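Local coordinates for protein caprin-1 (Homo sapiens, PDB 4WBE) that binds mRNA and regulates its transport, translation and/or stability, and plays an essential role in the formation of cytoplasmic stress granules, at residues S53-F58 / E104-V109; Y59-P64 / K92-T97. One frame throughout, in Å; residues are numbered along the deposited sequence.

Overall arrangement
The two contacts lie within the dimerization domain of caprin-1, their centres about 10 Å apart, and they share helix 49-62. Contact 1 joins the middle of that helix to helix 99-111 near the centre of the chain; contact 2 joins its C-terminal end to the small hairpin of strands 93-94 and 97-98. Along the chain the order is 53-58, 59-64, 92-97 and 104-109, so the hairpin contact falls within the span bridged by contact 1. They touch by packing where L54, E57 and F58 meet C95 and T97; C95 SG, for instance, lies 3.7 Å from F58 N. One helix thus packs against both the hairpin and the helix that follows it, within a single subunit.

Contact 1 (S53-F58 / E104-V109); sequences SLLDEF and EIVERV
Helix 49-62 packs against helix 99-111 in the largely helical dimerization domain of caprin-1, with L54 and L55 on one side and I105 and V106 on the other. The two segments cross at -109°, steeply enough that the meeting is local. Their axes come no closer than 11.4 Å, a distance that the branched side chains span.

L55 and I105 form the centre. Both carry CB toward the opposing helix, and the two side chains run antiparallel alongside one another. The methyl CG2 of I105 seats against the fork of the leucine, 3.8 Å from L55 CD1 and 4.0 Å from L55 CD2, so one methyl touches both branches. I105 presents it by holding CG2 anti to its own backbone N, while CG1 stands beside that N (chi1 -64°) and carries CD1 to a different leucine. There I105 CD1 reaches L54 CD1 at 3.9 Å, and these two side chains meet roughly perpendicularly. I105 therefore serves both leucines with separate branches. L55 CD2 approaches V106 CG2 at 4.3 Å, a looser touch. The interface is wholly apolar, and L55, I105 and V106 are buried.

The other chain of the assembly touches neither segment. Around this core, L102 of helix 99-111 packs on L54, while helix 2-27 packs on helix 99-111 through L21 on V106 and V24 on V109. L28 meets L55, and L47 meets I105 and V109. Beyond the apolar patch a salt bridge between R108 and E51 ties the same two helices together, and R34 pairs with D56. L54 also meets C95 and T97, which places the hairpin of strands 93-94 and 97-98 against this same helix.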
# COMPACT_ATOMS: atom_id res chain seq x y z
N SER A 53 -4.21 -20.60 -1.94
CA SER A 53 -4.05 -20.38 -3.37
C SER A 53 -4.88 -19.20 -3.86
O SER A 53 -4.47 -18.49 -4.78
CB SER A 53 -4.38 -21.65 -4.16
OG SER A 53 -5.43 -22.38 -3.54
N LEU A 54 -6.06 -19.02 -3.26
CA LEU A 54 -6.90 -17.86 -3.57
C LEU A 54 -6.19 -16.55 -3.24
O LEU A 54 -6.28 -15.58 -3.99
CB LEU A 54 -8.22 -17.95 -2.82
CG LEU A 54 -9.23 -19.00 -3.28
CD1 LEU A 54 -10.45 -19.01 -2.36
CD2 LEU A 54 -9.66 -18.76 -4.71
N LEU A 55 -5.48 -16.53 -2.11
CA LEU A 55 -4.71 -15.36 -1.70
C LEU A 55 -3.51 -15.13 -2.61
O LEU A 55 -3.12 -13.99 -2.87
CB LEU A 55 -4.27 -15.50 -0.24
CG LEU A 55 -5.41 -15.52 0.79
CD1 LEU A 55 -4.87 -15.59 2.21
CD2 LEU A 55 -6.32 -14.30 0.62
N ASP A 56 -2.90 -16.22 -3.09
CA ASP A 56 -1.79 -16.10 -4.03
C ASP A 56 -2.24 -15.43 -5.33
O ASP A 56 -1.57 -14.54 -5.85
CB ASP A 56 -1.18 -17.46 -4.34
CG ASP A 56 -0.43 -18.06 -3.16
OD1 ASP A 56 0.07 -17.30 -2.31
OD2 ASP A 56 -0.32 -19.31 -3.11
N GLU A 57 -3.39 -15.87 -5.85
CA GLU A 57 -3.95 -15.27 -7.05
C GLU A 57 -4.30 -13.80 -6.84
O GLU A 57 -4.05 -12.97 -7.71
CB GLU A 57 -5.17 -16.06 -7.55
CG GLU A 57 -4.80 -17.43 -8.09
CD GLU A 57 -3.82 -17.31 -9.25
OE1 GLU A 57 -4.11 -16.53 -10.18
OE2 GLU A 57 -2.77 -17.98 -9.22
N PHE A 58 -4.90 -13.49 -5.69
CA PHE A 58 -5.24 -12.11 -5.37
C PHE A 58 -3.99 -11.25 -5.26
O PHE A 58 -3.98 -10.09 -5.69
CB PHE A 58 -6.05 -12.02 -4.08
CG PHE A 58 -6.63 -10.65 -3.82
CD1 PHE A 58 -7.73 -10.20 -4.52
CD2 PHE A 58 -6.04 -9.81 -2.88
CE1 PHE A 58 -8.27 -8.94 -4.29
CE2 PHE A 58 -6.57 -8.54 -2.64
CZ PHE A 58 -7.68 -8.10 -3.35
N GLU A 104 -13.53 -12.45 3.86
CA GLU A 104 -13.74 -13.36 4.99
C GLU A 104 -12.47 -14.15 5.32
O GLU A 104 -12.15 -14.35 6.49
CB GLU A 104 -14.91 -14.30 4.70
CG GLU A 104 -16.27 -13.61 4.69
CD GLU A 104 -17.35 -14.43 4.00
OE1 GLU A 104 -17.05 -15.56 3.55
OE2 GLU A 104 -18.49 -13.94 3.90
N ILE A 105 -11.76 -14.59 4.29
CA ILE A 105 -10.46 -15.24 4.47
C ILE A 105 -9.45 -14.33 5.16
O ILE A 105 -8.79 -14.73 6.12
CB ILE A 105 -9.88 -15.74 3.13
CG1 ILE A 105 -10.78 -16.83 2.54
CG2 ILE A 105 -8.48 -16.29 3.31
CD1 ILE A 105 -10.39 -17.26 1.12
N VAL A 106 -9.31 -13.11 4.65
CA VAL A 106 -8.38 -12.13 5.21
C VAL A 106 -8.70 -11.83 6.67
O VAL A 106 -7.81 -11.75 7.52
CB VAL A 106 -8.38 -10.81 4.39
CG1 VAL A 106 -7.60 -9.73 5.12
CG2 VAL A 106 -7.77 -11.04 3.01
N GLU A 107 -9.99 -11.66 6.97
CA GLU A 107 -10.42 -11.43 8.34
C GLU A 107 -9.99 -12.56 9.28
O GLU A 107 -9.52 -12.31 10.39
CB GLU A 107 -11.94 -11.27 8.42
CG GLU A 107 -12.45 -9.92 7.92
CD GLU A 107 -13.96 -9.91 7.81
OE1 GLU A 107 -14.53 -10.93 7.39
OE2 GLU A 107 -14.58 -8.88 8.15
N ARG A 108 -10.14 -13.81 8.84
CA ARG A 108 -9.74 -14.94 9.67
C ARG A 108 -8.23 -14.94 9.91
O ARG A 108 -7.78 -15.28 11.01
CB ARG A 108 -10.22 -16.28 9.11
CG ARG A 108 -11.70 -16.57 9.35
CD ARG A 108 -12.05 -18.02 9.06
NE ARG A 108 -11.90 -18.38 7.65
CZ ARG A 108 -10.92 -19.15 7.19
NH1 ARG A 108 -10.01 -19.64 8.03
NH2 ARG A 108 -10.85 -19.43 5.91
N VAL A 109 -7.46 -14.58 8.88
CA VAL A 109 -6.01 -14.47 9.03
C VAL A 109 -5.63 -13.36 10.02
O VAL A 109 -4.86 -13.61 10.95
CB VAL A 109 -5.32 -14.22 7.67
CG1 VAL A 109 -3.83 -13.99 7.87
CG2 VAL A 109 -5.54 -15.40 6.74

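Contact 2 (Y59-P64 / K92-T97); sequences YKLVDP and KPVCGT
No aromatic ring or other flat side chain mediates the meeting of L61 with V94 and C95. The ring of Y59, in the same turn of helix as L61, takes no part and turns to L25 of helix 2-27, while H82 of helix 77-88 borders L61 and Y99 of helix 99-111 borders V94. Between the two segments the contact is made by a single leucine methyl. L61 CD1 lies 3.6 Å from V94 CG2 and 3.9 Å from C95 SG. Since V94 CG2 and C95 SG are themselves 3.7 Å apart, the three atoms form a nearly equilateral cluster.

The leucine extends to this place from the last turn of helix 49-62: with CG opposite the carbonyl carbon (chi1 -60°) and chi2 at -178°, CD1 becomes the leading atom. L61 and V94 lie side by side, pointing opposite ways. The branch of V94 turned to L61 CD1 is CG2, which stands anti to the backbone N.

V94 and C95 belong to a tight two-residue beta hairpin, a type I' turn running from V94 to T97. Its closing residues are a hydrogen-bonded pair, V94 N to T97 O at 2.9 Å and T97 N to V94 O at 2.8 Å. C95 and G96 at the corners both have positive phi, and C95 carries its sulfur onto the helix, where it also touches E57. On the helix side, D63, whose N bonds Y59 O (2.9 Å), is the first residue to leave helical geometry.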
# COMPACT_ATOMS: atom_id res chain seq x y z
N TYR A 59 -2.94 -11.84 -4.68
CA TYR A 59 -1.66 -11.16 -4.53
C TYR A 59 -1.14 -10.63 -5.86
O TYR A 59 -0.67 -9.50 -5.94
CB TYR A 59 -0.62 -12.14 -3.97
CG TYR A 59 0.77 -11.56 -3.84
CD1 TYR A 59 1.00 -10.42 -3.07
CD2 TYR A 59 1.83 -12.10 -4.55
CE1 TYR A 59 2.28 -9.88 -2.97
CE2 TYR A 59 3.11 -11.57 -4.46
CZ TYR A 59 3.33 -10.46 -3.67
OH TYR A 59 4.60 -9.93 -3.59
N LYS A 60 -1.25 -11.46 -6.90
CA LYS A 60 -0.83 -11.08 -8.24
C LYS A 60 -1.61 -9.87 -8.77
O LYS A 60 -1.07 -9.03 -9.48
CB LYS A 60 -0.96 -12.27 -9.20
CG LYS A 60 -0.18 -13.50 -8.75
CD LYS A 60 0.06 -14.49 -9.90
CE LYS A 60 -1.24 -15.08 -10.41
NZ LYS A 60 -1.02 -16.31 -11.22
N LEU A 61 -2.89 -9.80 -8.41
CA LEU A 61 -3.76 -8.72 -8.88
C LEU A 61 -3.49 -7.38 -8.23
O LEU A 61 -3.62 -6.33 -8.86
CB LEU A 61 -5.22 -9.10 -8.65
CG LEU A 61 -5.67 -10.37 -9.38
CD1 LEU A 61 -7.13 -10.63 -9.11
CD2 LEU A 61 -5.40 -10.25 -10.88
N VAL A 62 -3.11 -7.40 -6.96
CA VAL A 62 -2.92 -6.14 -6.24
C VAL A 62 -1.46 -5.73 -6.13
O VAL A 62 -1.17 -4.58 -5.79
CB VAL A 62 -3.61 -6.15 -4.86
CG1 VAL A 62 -5.10 -6.33 -5.03
CG2 VAL A 62 -3.04 -7.26 -3.98
N ASP A 63 -0.55 -6.64 -6.46
CA ASP A 63 0.87 -6.30 -6.51
C ASP A 63 1.44 -6.72 -7.86
O ASP A 63 2.31 -7.58 -7.93
CB ASP A 63 1.60 -7.00 -5.35
CG ASP A 63 3.02 -6.51 -5.18
OD1 ASP A 63 3.32 -5.38 -5.61
OD2 ASP A 63 3.83 -7.24 -4.58
N PRO A 64 0.98 -6.08 -8.95
CA PRO A 64 1.40 -6.54 -10.27
C PRO A 64 2.86 -6.22 -10.57
O PRO A 64 3.39 -5.21 -10.10
CB PRO A 64 0.48 -5.76 -11.22
CG PRO A 64 0.11 -4.51 -10.47
CD PRO A 64 0.03 -4.95 -9.02
N LYS A 92 -18.82 -9.52 -6.05
CA LYS A 92 -18.35 -9.45 -7.43
C LYS A 92 -17.29 -10.51 -7.68
O LYS A 92 -16.56 -10.89 -6.77
CB LYS A 92 -17.84 -8.05 -7.76
CG LYS A 92 -18.93 -6.98 -7.75
CD LYS A 92 -18.35 -5.58 -7.98
CE LYS A 92 -19.44 -4.52 -8.04
NZ LYS A 92 -18.88 -3.15 -8.23
N PRO A 93 -17.23 -11.03 -8.92
CA PRO A 93 -16.30 -12.13 -9.19
C PRO A 93 -14.83 -11.70 -9.23
O PRO A 93 -14.51 -10.62 -9.72
CB PRO A 93 -16.75 -12.61 -10.58
CG PRO A 93 -17.33 -11.38 -11.21
CD PRO A 93 -18.05 -10.70 -10.09
N VAL A 94 -13.97 -12.55 -8.68
CA VAL A 94 -12.52 -12.38 -8.73
C VAL A 94 -11.90 -13.72 -8.30
O VAL A 94 -12.40 -14.35 -7.37
CB VAL A 94 -12.02 -11.21 -7.83
CG1 VAL A 94 -12.41 -11.43 -6.37
CG2 VAL A 94 -10.51 -11.04 -7.95
N CYS A 95 -10.84 -14.15 -8.99
CA CYS A 95 -10.13 -15.37 -8.63
C CYS A 95 -11.02 -16.61 -8.56
O CYS A 95 -10.79 -17.51 -7.75
CB CYS A 95 -9.42 -15.20 -7.28
SG CYS A 95 -8.22 -13.87 -7.26
N GLY A 96 -12.05 -16.65 -9.40
CA GLY A 96 -12.97 -17.77 -9.41
C GLY A 96 -13.87 -17.80 -8.19
O GLY A 96 -14.61 -18.76 -7.97
N THR A 97 -13.83 -16.73 -7.39
CA THR A 97 -14.71 -16.61 -6.23
C THR A 97 -15.24 -15.18 -6.15
O THR A 97 -15.45 -14.54 -7.18
CB THR A 97 -13.98 -17.02 -4.92
OG1 THR A 97 -14.83 -16.80 -3.79
CG2 THR A 97 -12.68 -16.25 -4.75